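Local coordinates for catalase (PDB 4QOL), which breaks hydrogen peroxide down to water and oxygen at a haem centre and probably also oxidises phenolic substrates in a peroxidase-like way, at residues A[174-177]-A[178-182]; A[188-191]-A[192-195]; A[303-307]-A[308-312]; A[338-341]-A[342-346]; A[432-435]-A[436-440]. All coordinates share one frame; numbering follows the deposited sequence.

Contact 1. Residues A[174-177]-A[178-182]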
# COMPACT_ATOMS: atom_id res chain seq x y z
N SER A 174 -10.01 -6.94 35.05
CA SER A 174 -10.74 -5.81 34.49
C SER A 174 -11.67 -5.11 35.50
O SER A 174 -12.21 -4.05 35.23
CB SER A 174 -11.61 -6.29 33.30
OG SER A 174 -12.65 -7.22 33.68
N THR A 175 -11.83 -5.71 36.68
CA THR A 175 -12.86 -5.26 37.62
C THR A 175 -12.64 -3.80 38.09
O THR A 175 -13.60 -3.00 38.20
CB THR A 175 -12.91 -6.21 38.85
OG1 THR A 175 -13.11 -7.56 38.39
CG2 THR A 175 -13.99 -5.86 39.74
N HIS A 176 -11.40 -3.45 38.42
CA HIS A 176 -11.10 -2.07 38.78
C HIS A 176 -11.46 -1.08 37.63
O HIS A 176 -12.18 -0.10 37.86
CB HIS A 176 -9.64 -1.94 39.23
CG HIS A 176 -9.32 -0.64 39.90
ND1 HIS A 176 -8.00 -0.24 40.14
CD2 HIS A 176 -10.11 0.32 40.43
CE1 HIS A 176 -8.02 0.94 40.73
NE2 HIS A 176 -9.28 1.31 40.91
N MET A 177 -11.01 -1.37 36.41
CA MET A 177 -11.32 -0.50 35.32
C MET A 177 -12.82 -0.30 35.11
O MET A 177 -13.28 0.83 34.87
CB MET A 177 -10.70 -1.00 34.03
CG MET A 177 -11.00 -0.13 32.83
SD MET A 177 -10.07 1.41 32.95
CE MET A 177 -10.03 1.92 31.22
N LEU A 178 -13.54 -1.39 35.16
CA LEU A 178 -14.98 -1.32 34.88
C LEU A 178 -15.70 -0.50 35.96
O LEU A 178 -16.71 0.19 35.74
CB LEU A 178 -15.55 -2.69 34.81
CG LEU A 178 -15.01 -3.52 33.65
CD1 LEU A 178 -15.50 -4.96 33.74
CD2 LEU A 178 -15.49 -2.92 32.33
N THR A 179 -15.14 -0.51 37.17
CA THR A 179 -15.67 0.32 38.26
C THR A 179 -15.47 1.84 38.06
O THR A 179 -16.28 2.64 38.57
CB THR A 179 -15.06 -0.15 39.60
OG1 THR A 179 -15.35 -1.55 39.77
CG2 THR A 179 -15.58 0.64 40.77
N TRP A 180 -14.45 2.23 37.28
CA TRP A 180 -14.33 3.60 36.80
C TRP A 180 -15.15 3.90 35.55
O TRP A 180 -15.81 4.91 35.49
CB TRP A 180 -12.83 3.92 36.47
CG TRP A 180 -11.92 4.07 37.57
CD1 TRP A 180 -11.41 3.08 38.38
CD2 TRP A 180 -11.28 5.28 38.00
NE1 TRP A 180 -10.53 3.60 39.22
CE2 TRP A 180 -10.44 4.95 39.05
CE3 TRP A 180 -11.39 6.62 37.63
CZ2 TRP A 180 -9.64 5.90 39.73
CZ3 TRP A 180 -10.59 7.56 38.32
CH2 TRP A 180 -9.76 7.19 39.33
N LEU A 181 -15.05 3.02 34.56
CA LEU A 181 -15.70 3.20 33.26
C LEU A 181 -17.22 3.29 33.37
O LEU A 181 -17.85 4.00 32.57
CB LEU A 181 -15.35 2.05 32.34
CG LEU A 181 -15.82 2.19 30.89
CD1 LEU A 181 -15.31 3.45 30.22
CD2 LEU A 181 -15.41 0.94 30.09
N PHE A 182 -17.83 2.59 34.36
CA PHE A 182 -19.30 2.67 34.46
C PHE A 182 -19.75 3.66 35.52
O PHE A 182 -20.94 3.79 35.74
CB PHE A 182 -19.90 1.27 34.61
CG PHE A 182 -19.93 0.52 33.35
CD1 PHE A 182 -21.00 0.65 32.49
CD2 PHE A 182 -18.86 -0.25 32.95
CE1 PHE A 182 -21.02 -0.00 31.28
CE2 PHE A 182 -18.90 -0.94 31.73
CZ PHE A 182 -19.99 -0.84 30.92
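His176 lays its imidazole alongside the pyrrole part of the Trp180 indole, one helical turn further on, the two side chains running the same way from helix 175-181. Its NE2 reaches the indole edge, 3.1 Å from Trp180 NE1, with the ring planes inclined at 59°. The indole bends back beside its own backbone N (chi1 -72°), which also sets its CD1 3.3 Å from the carbonyl O of His176. Outside the pair, His176 ND1 bonds to Thr282 O, and Lys428 makes a cation-pi contact with Trp180.

A second i to i+4 pairing runs through Thr175 O. It accepts the hydroxyl OG1 of Thr179 at 2.8 Å as well as the backbone N of Thr179 at 3.1 Å, the two donors arriving from opposite faces of the carbonyl plane. Leu178 CD1 rests 3.6 Å from Ser174 OG, whose hydroxyl is bonded to Thr171 O. Regular backbone bonds, such as Leu181 N to Met177 O, carry the turns between. Because Thr179 OG1 gives its hydrogen to Thr175 O, it probably serves Tyr470 OH as an acceptor, so one threonine would link its own helix to the C-terminal helices.

Contact 2. Residues A[188-191]-A[192-195]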
# COMPACT_ATOMS: atom_id res chain seq x y z
N PRO A 188 -17.04 11.64 29.73
CA PRO A 188 -16.67 13.01 29.94
C PRO A 188 -17.55 14.02 29.18
O PRO A 188 -18.00 13.73 28.10
CB PRO A 188 -15.19 13.08 29.46
CG PRO A 188 -14.72 11.65 29.63
CD PRO A 188 -15.94 10.83 29.20
N ALA A 189 -17.74 15.23 29.77
CA ALA A 189 -18.61 16.19 29.12
C ALA A 189 -18.03 16.66 27.79
O ALA A 189 -18.79 17.06 26.85
CB ALA A 189 -18.88 17.37 30.03
N ASN A 190 -16.70 16.74 27.76
CA ASN A 190 -15.96 17.12 26.58
C ASN A 190 -14.44 16.84 26.88
O ASN A 190 -14.12 16.26 27.89
CB ASN A 190 -16.22 18.61 26.26
CG ASN A 190 -15.90 19.52 27.42
OD1 ASN A 190 -14.76 19.56 27.88
ND2 ASN A 190 -16.91 20.30 27.91
N TYR A 191 -13.56 17.19 25.96
CA TYR A 191 -12.15 16.87 26.13
C TYR A 191 -11.43 17.82 27.08
O TYR A 191 -10.40 17.47 27.61
CB TYR A 191 -11.44 16.89 24.77
CG TYR A 191 -11.89 15.85 23.76
CD1 TYR A 191 -12.06 14.51 24.12
CD2 TYR A 191 -12.13 16.21 22.44
CE1 TYR A 191 -12.44 13.56 23.17
CE2 TYR A 191 -12.50 15.30 21.49
CZ TYR A 191 -12.68 13.96 21.85
OH TYR A 191 -13.07 13.06 20.90
N ALA A 192 -11.99 19.02 27.33
CA ALA A 192 -11.34 20.02 28.21
C ALA A 192 -11.61 19.76 29.69
O ALA A 192 -10.73 19.91 30.54
CB ALA A 192 -11.81 21.43 27.85
N GLU A 193 -12.79 19.28 30.00
CA GLU A 193 -13.21 19.10 31.42
C GLU A 193 -13.02 17.64 31.83
O GLU A 193 -13.96 16.92 32.18
CB GLU A 193 -14.67 19.55 31.57
CG GLU A 193 -14.88 21.04 31.32
CD GLU A 193 -16.34 21.46 31.44
OE1 GLU A 193 -17.00 21.72 30.39
OE2 GLU A 193 -16.82 21.54 32.57
N MET A 194 -11.77 17.18 31.69
CA MET A 194 -11.45 15.77 31.66
C MET A 194 -10.08 15.56 32.28
O MET A 194 -9.19 16.39 32.09
CB MET A 194 -11.41 15.33 30.19
CG MET A 194 -11.18 13.89 29.96
SD MET A 194 -11.23 13.46 28.18
CE MET A 194 -9.60 13.95 27.60
N ARG A 195 -9.95 14.46 33.01
CA ARG A 195 -8.71 13.99 33.61
C ARG A 195 -7.75 13.49 32.52
O ARG A 195 -8.19 13.17 31.41
CB ARG A 195 -9.07 12.82 34.51
CG ARG A 195 -8.03 12.34 35.45
CD ARG A 195 -8.49 11.07 36.15
NE ARG A 195 -9.83 11.17 36.76
CZ ARG A 195 -10.08 11.43 38.05
NH1 ARG A 195 -9.10 11.60 38.91
NH2 ARG A 195 -11.33 11.50 38.48
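Both ends of one amide are used here: Asn190 gives its ND2 to the Glu193 side chain while its OD1 takes the chain's own N-H groups. OD1 accepts from Glu193 N at 2.9 Å and, weakly, from Ala192 N, an arrangement resembling an Asx turn. ND2 donates to Glu193 OE1 at 2.9 Å, leaving in its own amide plane but meeting the carboxylate oxygen on its anti side and somewhat above its plane; the two flat groups are turned 43° from each other. Asn190 reaches this place by holding CG between its backbone N and carbonyl carbon (chi1 56°), the crowded position. The chain then turns again, Glu193 being the centre of an inverse gamma turn.

The apolar side belongs to Met194. Its CG meets Pro188 CB at 4.1 Å, and its SD sits at the edge of the Tyr191 ring, near the ring plane. A bend at the sulfur (chi3 80°) brings CE to 3.6 Å from Tyr191 O, a carbonyl oxygen buried without a polar partner.

Further partners anchor the loop: Glu193 OE2 forms a salt bridge with Arg225, and Tyr191 OH bonds to Glu106. Running from helix 175-181 to strand 196-197, the loop leans Asn190, Tyr191 and Ala192 on helix 242-253, while Met194 O binds Trp259 of strand 258-267.

Contact 3. Residues A[303-307]-A[308-312]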
# COMPACT_ATOMS: atom_id res chain seq x y z
N ASN A 303 -5.38 25.78 17.02
CA ASN A 303 -5.94 24.74 16.24
C ASN A 303 -5.00 24.44 15.04
O ASN A 303 -4.28 25.30 14.56
CB ASN A 303 -7.34 25.10 15.76
CG ASN A 303 -8.33 25.15 16.91
OD1 ASN A 303 -8.40 24.22 17.72
ND2 ASN A 303 -9.09 26.22 16.97
N PRO A 304 -5.03 23.19 14.56
CA PRO A 304 -4.26 22.89 13.34
C PRO A 304 -4.74 23.63 12.14
O PRO A 304 -5.93 24.10 12.06
CB PRO A 304 -4.46 21.37 13.15
CG PRO A 304 -4.90 20.89 14.52
CD PRO A 304 -5.74 22.00 15.07
N GLU A 305 -3.85 23.70 11.15
CA GLU A 305 -4.29 24.32 9.86
C GLU A 305 -5.06 23.38 8.97
O GLU A 305 -5.87 23.84 8.17
CB GLU A 305 -3.06 24.83 9.11
CG GLU A 305 -2.39 26.00 9.84
CD GLU A 305 -3.39 27.18 9.99
OE1 GLU A 305 -3.84 27.53 11.16
OE2 GLU A 305 -3.76 27.75 8.92
N ASN A 306 -4.79 22.07 9.07
CA ASN A 306 -5.48 21.08 8.21
C ASN A 306 -5.67 19.80 9.03
O ASN A 306 -4.72 19.24 9.59
CB ASN A 306 -4.70 20.79 6.94
CG ASN A 306 -5.41 19.79 6.05
OD1 ASN A 306 -5.15 18.57 6.10
ND2 ASN A 306 -6.26 20.30 5.15
N PHE A 307 -6.91 19.38 9.17
CA PHE A 307 -7.20 18.28 10.09
C PHE A 307 -6.53 16.99 9.62
O PHE A 307 -5.94 16.24 10.41
CB PHE A 307 -8.73 18.11 10.20
CG PHE A 307 -9.15 17.05 11.19
CD1 PHE A 307 -9.26 15.75 10.81
CD2 PHE A 307 -9.39 17.39 12.50
CE1 PHE A 307 -9.61 14.78 11.73
CE2 PHE A 307 -9.86 16.46 13.40
CZ PHE A 307 -9.94 15.15 13.03
N PHE A 308 -6.69 16.67 8.34
CA PHE A 308 -6.07 15.41 7.85
C PHE A 308 -4.54 15.41 8.08
O PHE A 308 -3.97 14.42 8.56
CB PHE A 308 -6.40 15.20 6.38
CG PHE A 308 -5.77 13.99 5.78
CD1 PHE A 308 -6.38 12.76 5.83
CD2 PHE A 308 -4.50 14.06 5.23
CE1 PHE A 308 -5.73 11.64 5.30
CE2 PHE A 308 -3.87 12.94 4.66
CZ PHE A 308 -4.46 11.73 4.71
N ALA A 309 -3.89 16.46 7.60
CA ALA A 309 -2.47 16.44 7.50
C ALA A 309 -1.82 16.39 8.88
O ALA A 309 -0.72 15.85 9.04
CB ALA A 309 -1.94 17.66 6.69
N GLU A 310 -2.48 17.01 9.86
CA GLU A 310 -1.93 17.19 11.22
C GLU A 310 -2.59 16.28 12.22
O GLU A 310 -1.92 15.50 12.85
CB GLU A 310 -2.06 18.67 11.62
CG GLU A 310 -1.21 19.58 10.74
CD GLU A 310 -1.52 21.02 10.93
OE1 GLU A 310 -1.21 21.50 12.02
OE2 GLU A 310 -2.10 21.65 9.99
N THR A 311 -3.90 16.28 12.32
CA THR A 311 -4.56 15.43 13.33
C THR A 311 -4.69 13.97 12.85
O THR A 311 -4.28 13.05 13.58
CB THR A 311 -5.90 16.01 13.77
OG1 THR A 311 -5.70 17.34 14.26
CG2 THR A 311 -6.57 15.19 14.80
N GLU A 312 -5.18 13.77 11.63
CA GLU A 312 -5.39 12.41 11.18
C GLU A 312 -4.05 11.69 11.03
O GLU A 312 -3.95 10.53 11.40
CB GLU A 312 -6.24 12.35 9.93
CG GLU A 312 -6.57 10.93 9.54
CD GLU A 312 -7.52 10.22 10.51
OE1 GLU A 312 -7.51 8.99 10.52
OE2 GLU A 312 -8.28 10.91 11.23
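Phe308, second residue of the helix, has its CB 3.6 Å from Asn306 OD1, while its side chain packs against Asp370 of the second subunit. Next, Ala309 supplies the capping bond: its N donates to Asn306 OD1 at 2.9 Å, lying in the carbonyl plane of that amide. Asn306 can reach forward because its CG stands opposite its own backbone N (chi1 -180°).

Glu310 turns its extended side chain back over the residues before the helix. OE2 accepts Asn306 N at 2.9 Å, from above the carboxylate plane, and more weakly Glu305 N; the two N-H groups would be expected to stabilise the negative charge. Pro304 CB presses against OE1 at 3.4 Å, and Tyr64 OH holds that same oxygen by a hydrogen bond. Asn306 is thus a classic N-cap, with its side chain bound to the first turn and its own backbone N bound by Glu310, in the short helix 307-312 that follows strand 293-302.

Thr311 lies across the Phe307 ring in a CH-pi contact, CB 4.0 Å from the centroid and 12° off the normal, with CG2 beside CE2 at 3.8 Å. Its OG1 faces Pro304 CG. At Glu312 the helix widens into a pi-type turn, Glu312 N bonding to Phe307 O at 2.9 Å across five residues. The carboxylate of Glu312 forms a salt bridge with Lys102, and Phe307 itself packs on Asn157 of the third subunit.

Contact 4. Residues A[338-341]-A[342-346]. With HEM (protoporphyrin IX containing Fe), chain E.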
# COMPACT_ATOMS: atom_id res chain seq x y z
N PHE A 338 6.06 -1.73 20.85
CA PHE A 338 6.07 -2.31 19.48
C PHE A 338 4.87 -1.84 18.61
O PHE A 338 5.07 -1.45 17.47
CB PHE A 338 6.11 -3.84 19.53
CG PHE A 338 5.81 -4.47 18.20
CD1 PHE A 338 6.75 -4.34 17.18
CD2 PHE A 338 4.60 -5.04 17.92
CE1 PHE A 338 6.46 -4.81 15.92
CE2 PHE A 338 4.34 -5.59 16.65
CZ PHE A 338 5.28 -5.48 15.68
N SER A 339 3.63 -1.96 19.15
CA SER A 339 2.42 -1.89 18.35
C SER A 339 2.23 -0.52 17.72
O SER A 339 1.77 -0.45 16.57
CB SER A 339 1.21 -2.32 19.22
OG SER A 339 -0.02 -1.94 18.60
N TYR A 340 2.63 0.58 18.36
CA TYR A 340 2.32 1.87 17.77
C TYR A 340 3.11 2.17 16.51
O TYR A 340 2.53 2.46 15.47
CB TYR A 340 2.38 3.00 18.81
CG TYR A 340 1.37 3.00 19.87
CD1 TYR A 340 1.23 1.95 20.77
CD2 TYR A 340 0.40 4.00 19.92
CE1 TYR A 340 0.25 1.90 21.72
CE2 TYR A 340 -0.56 4.00 20.96
CZ TYR A 340 -0.59 2.97 21.88
OH TYR A 340 -1.55 2.95 22.89
N PRO A 341 4.47 2.07 16.53
CA PRO A 341 5.22 2.34 15.30
C PRO A 341 4.95 1.29 14.25
O PRO A 341 4.83 1.64 13.06
CB PRO A 341 6.73 2.32 15.75
CG PRO A 341 6.65 2.54 17.23
CD PRO A 341 5.38 1.88 17.69
N ASP A 342 4.65 0.06 14.67
CA ASP A 342 4.15 -0.98 13.75
C ASP A 342 2.93 -0.58 12.97
O ASP A 342 2.89 -0.62 11.76
CB ASP A 342 3.95 -2.29 14.50
CG ASP A 342 3.63 -3.39 13.58
OD1 ASP A 342 4.45 -3.66 12.63
OD2 ASP A 342 2.53 -4.02 13.67
N THR A 343 1.88 -0.17 13.69
CA THR A 343 0.62 0.15 13.02
C THR A 343 0.83 1.42 12.16
O THR A 343 0.21 1.56 11.11
CB THR A 343 -0.53 0.29 14.06
OG1 THR A 343 -1.79 0.22 13.36
CG2 THR A 343 -0.55 1.63 14.76
N GLN A 344 1.66 2.34 12.66
CA GLN A 344 1.90 3.60 11.97
C GLN A 344 2.63 3.47 10.63
O GLN A 344 2.27 4.12 9.63
CB GLN A 344 2.62 4.59 12.87
CG GLN A 344 1.66 5.11 13.97
CD GLN A 344 2.30 5.43 15.26
OE1 GLN A 344 3.56 5.53 15.37
NE2 GLN A 344 1.48 5.67 16.26
N ARG A 345 3.54 2.51 10.56
CA ARG A 345 4.14 2.16 9.28
C ARG A 345 3.11 1.75 8.23
O ARG A 345 3.26 2.12 7.08
CB ARG A 345 5.32 1.17 9.46
CG ARG A 345 6.47 1.71 10.28
CD ARG A 345 7.39 0.63 10.83
NE ARG A 345 8.29 1.20 11.82
CZ ARG A 345 8.52 0.75 13.04
NH1 ARG A 345 8.03 -0.40 13.46
NH2 ARG A 345 9.33 1.46 13.85
N HIS A 346 2.15 0.95 8.62
CA HIS A 346 1.00 0.54 7.80
C HIS A 346 0.04 1.70 7.51
O HIS A 346 -0.42 1.88 6.33
CB HIS A 346 0.25 -0.61 8.48
CG HIS A 346 -1.18 -0.81 8.03
ND1 HIS A 346 -1.52 -1.37 6.82
CD2 HIS A 346 -2.35 -0.52 8.63
CE1 HIS A 346 -2.83 -1.44 6.71
NE2 HIS A 346 -3.36 -0.93 7.79
CHA HEM E . -4.00 4.43 19.77
CHB HEM E . -2.45 -0.12 20.50
CHC HEM E . -3.21 0.50 25.38
CHD HEM E . -4.03 5.20 24.54
C1A HEM E . -3.55 3.13 19.55
C2A HEM E . -3.30 2.54 18.27
C3A HEM E . -2.86 1.27 18.48
C4A HEM E . -2.84 1.07 19.88
CMA HEM E . -2.37 0.21 17.54
CAA HEM E . -3.45 3.25 16.97
CBA HEM E . -2.30 4.28 16.91
CGA HEM E . -2.21 4.94 15.59
O1A HEM E . -1.49 5.96 15.50
O2A HEM E . -2.74 4.44 14.57
C1B HEM E . -2.57 -0.30 21.91
C2B HEM E . -2.23 -1.53 22.54
C3B HEM E . -2.45 -1.39 23.89
C4B HEM E . -2.88 -0.01 24.11
CMB HEM E . -1.72 -2.75 21.81
CAB HEM E . -2.23 -2.35 24.97
CBB HEM E . -1.49 -3.44 24.74
C1C HEM E . -3.49 1.85 25.57
C2C HEM E . -3.42 2.48 26.79
C3C HEM E . -3.68 3.80 26.56
C4C HEM E . -3.83 4.00 25.17
CMC HEM E . -3.22 1.77 28.11
CAC HEM E . -3.60 4.84 27.52
CBC HEM E . -2.81 4.66 28.56
C1D HEM E . -4.08 5.32 23.14
C2D HEM E . -4.38 6.60 22.50
C3D HEM E . -4.40 6.40 21.18
C4D HEM E . -4.10 4.99 21.01
CMD HEM E . -4.63 7.86 23.27
CAD HEM E . -4.65 7.42 20.09
CBD HEM E . -3.31 8.16 19.88
CGD HEM E . -3.62 9.18 18.82
O1D HEM E . -4.14 10.23 19.19
O2D HEM E . -3.36 8.98 17.60
NA HEM E . -3.23 2.21 20.56
NB HEM E . -2.94 0.55 22.89
NC HEM E . -3.66 2.79 24.57
ND HEM E . -3.91 4.37 22.23
FE HEM E . -3.45 2.54 22.55
O HOH W 1 7.69 -1.10 16.29
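Gln344 NE2, at the edge of the Tyr340 ring and near its plane, lies 3.8 Å from Tyr340 CB and is gripped twice. Gln344 NE2 donates to O1A of a HEM propionate at 3.1 Å, with an angle of 162°, and it also bonds to Phe316 O. Both grips fix the rotation of the amide. From the turn before, Tyr340 sends its OH to the haem iron at 2.0 Å, one face of its ring over haem C4A; Arg336 bonds to the same oxygen.

On another side of helix 331-348, Asp342 crosses the Phe338 ring. Its CB makes a CH-pi contact 3.9 Å from the centroid, offset toward the rim. With CG opposite its backbone N (chi1 -172°), the carboxylate is carried beside the ring, only 23° from parallel to it, CG being 3.4 Å from Phe338 CZ. Arg48 of the third subunit pairs with this carboxylate, and Asp47 of that subunit bonds to Ser339 and Thr343.

Arg345 lays a guanidinium face on Pro341 CB, NH2 being 3.3 Å from it, and NH1 reaches Phe338 O through a water. With an alanine at this position the face of Pro341 would probably lose its cover and the water on Phe338 O its N-H donor.

Axial tyrosine ligation marks the haem catalases, and here the helix that supplies this ligand also holds a propionate, so iron and porphyrin rim are positioned by one helix, even though Pro341 interrupts its backbone bonding.

Contact 5. Residues A[432-435]-A[436-440]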
# COMPACT_ATOMS: atom_id res chain seq x y z
N TYR A 432 -16.83 6.39 46.26
CA TYR A 432 -17.88 7.09 45.59
C TYR A 432 -18.87 7.65 46.64
O TYR A 432 -19.20 6.98 47.60
CB TYR A 432 -18.66 6.17 44.62
CG TYR A 432 -17.96 5.87 43.27
CD1 TYR A 432 -17.29 6.87 42.58
CD2 TYR A 432 -17.90 4.58 42.78
CE1 TYR A 432 -16.62 6.59 41.39
CE2 TYR A 432 -17.23 4.27 41.58
CZ TYR A 432 -16.58 5.28 40.90
OH TYR A 432 -15.91 4.99 39.70
N SER A 433 -19.42 8.83 46.36
CA SER A 433 -20.62 9.34 47.05
C SER A 433 -21.78 8.42 46.78
O SER A 433 -21.73 7.59 45.86
CB SER A 433 -20.95 10.76 46.59
OG SER A 433 -21.45 10.77 45.26
N GLU A 434 -22.85 8.56 47.57
CA GLU A 434 -23.98 7.73 47.39
C GLU A 434 -24.57 7.96 46.00
O GLU A 434 -25.08 7.02 45.42
CB GLU A 434 -25.03 7.99 48.49
CG GLU A 434 -26.34 7.24 48.31
CD GLU A 434 -26.21 5.71 48.15
OE1 GLU A 434 -27.12 5.11 47.57
OE2 GLU A 434 -25.24 5.11 48.65
N GLU A 435 -24.57 9.21 45.53
CA GLU A 435 -25.14 9.58 44.23
C GLU A 435 -24.31 8.88 43.16
O GLU A 435 -24.85 8.34 42.20
CB GLU A 435 -25.10 11.11 44.03
CG GLU A 435 -26.10 11.93 44.87
CD GLU A 435 -25.83 11.90 46.39
OE1 GLU A 435 -26.79 12.02 47.16
OE2 GLU A 435 -24.66 11.76 46.84
N GLU A 436 -22.98 8.91 43.33
CA GLU A 436 -22.07 8.26 42.36
C GLU A 436 -22.25 6.74 42.36
O GLU A 436 -22.23 6.10 41.30
CB GLU A 436 -20.65 8.62 42.67
CG GLU A 436 -20.29 10.07 42.38
CD GLU A 436 -18.87 10.38 42.80
OE1 GLU A 436 -18.48 10.04 43.92
OE2 GLU A 436 -18.10 10.90 41.98
N LYS A 437 -22.42 6.14 43.53
CA LYS A 437 -22.67 4.71 43.58
C LYS A 437 -23.99 4.41 42.86
O LYS A 437 -24.10 3.40 42.15
CB LYS A 437 -22.82 4.21 44.98
CG LYS A 437 -21.57 4.16 45.80
CD LYS A 437 -21.92 3.51 47.13
CE LYS A 437 -20.73 3.38 48.03
NZ LYS A 437 -20.32 4.67 48.62
N GLN A 438 -24.98 5.24 43.08
CA GLN A 438 -26.28 4.98 42.42
C GLN A 438 -26.13 5.05 40.89
O GLN A 438 -26.70 4.24 40.17
CB GLN A 438 -27.38 5.96 42.91
CG GLN A 438 -27.90 5.54 44.29
CD GLN A 438 -29.07 6.40 44.81
OE1 GLN A 438 -29.82 6.98 44.04
NE2 GLN A 438 -29.21 6.47 46.14
N ALA A 439 -25.33 6.00 40.43
CA ALA A 439 -25.14 6.17 38.98
C ALA A 439 -24.37 4.92 38.41
O ALA A 439 -24.68 4.40 37.35
CB ALA A 439 -24.40 7.47 38.72
N LEU A 440 -23.35 4.48 39.13
CA LEU A 440 -22.57 3.29 38.75
C LEU A 440 -23.52 2.11 38.60
O LEU A 440 -23.46 1.36 37.61
CB LEU A 440 -21.55 2.96 39.83
CG LEU A 440 -20.74 1.66 39.72
CD1 LEU A 440 -19.90 1.55 38.44
CD2 LEU A 440 -19.83 1.53 40.90
O HOH W 2 -23.02 5.40 50.02
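Lys437 and Tyr432 open the charged and polar contacts: NZ donates to Tyr432 O at 2.8 Å, tilted from the carbonyl plane, after a bend at the end of the lysine chain (chi4 75°). The same NZ reaches Glu434 OE2 through a water that donates to the carboxylate and accepts from NZ; Tyr429 adds a cation-pi contact. A leucine in its place would probably leave Tyr432 O without this donor and break the water link to Glu434. One turn on from Glu434, Gln438 NE2 donates to Glu434 OE1 at 2.9 Å, nearly straight and onto its anti lone pair, with carboxylate and amide planes 68° apart; Arg473 forms a salt bridge with that oxygen.

Reciprocal bonds make the helix start of 434-448 a capping box. Glu436 N donates to Ser433 OG at 3.1 Å, and Ser433 N returns a bond to Glu436 OE1 at 2.9 Å, on the anti lone pair. The same carboxylate stands steeply to the Tyr432 ring, Glu436 OE1 at the ring edge, 3.6 Å from Tyr432 CD1.

Apolar contact falls to Tyr432, whose CB touches Lys437 CG at 3.7 Å. Leu440 CD2 meets Tyr432 CE2 at 3.8 Å, while the phenol OH bonds to Thr179 O.

Overall arrangement
The five contacts follow one another along the chain, each local, yet they sample quite different parts of the fold. Contacts 1 and 5 meet although one belongs to the catalase core and the other to the C-terminal helical region: their centres are about 14 Å apart and helix 175-181 adjoins helix 434-448, which joins the C-terminal helices to the core. Contact 2, in the loop leading to strand 196-197, touches contact 1 where Arg195 packs on Trp180. Contact 4 binds the haem; contact 3, about 20 Å from it between centres, also faces other subunits of the tetramer. Contact 4, on the helix carrying the iron ligand, is about 40 Å from contact 5, centre to centre.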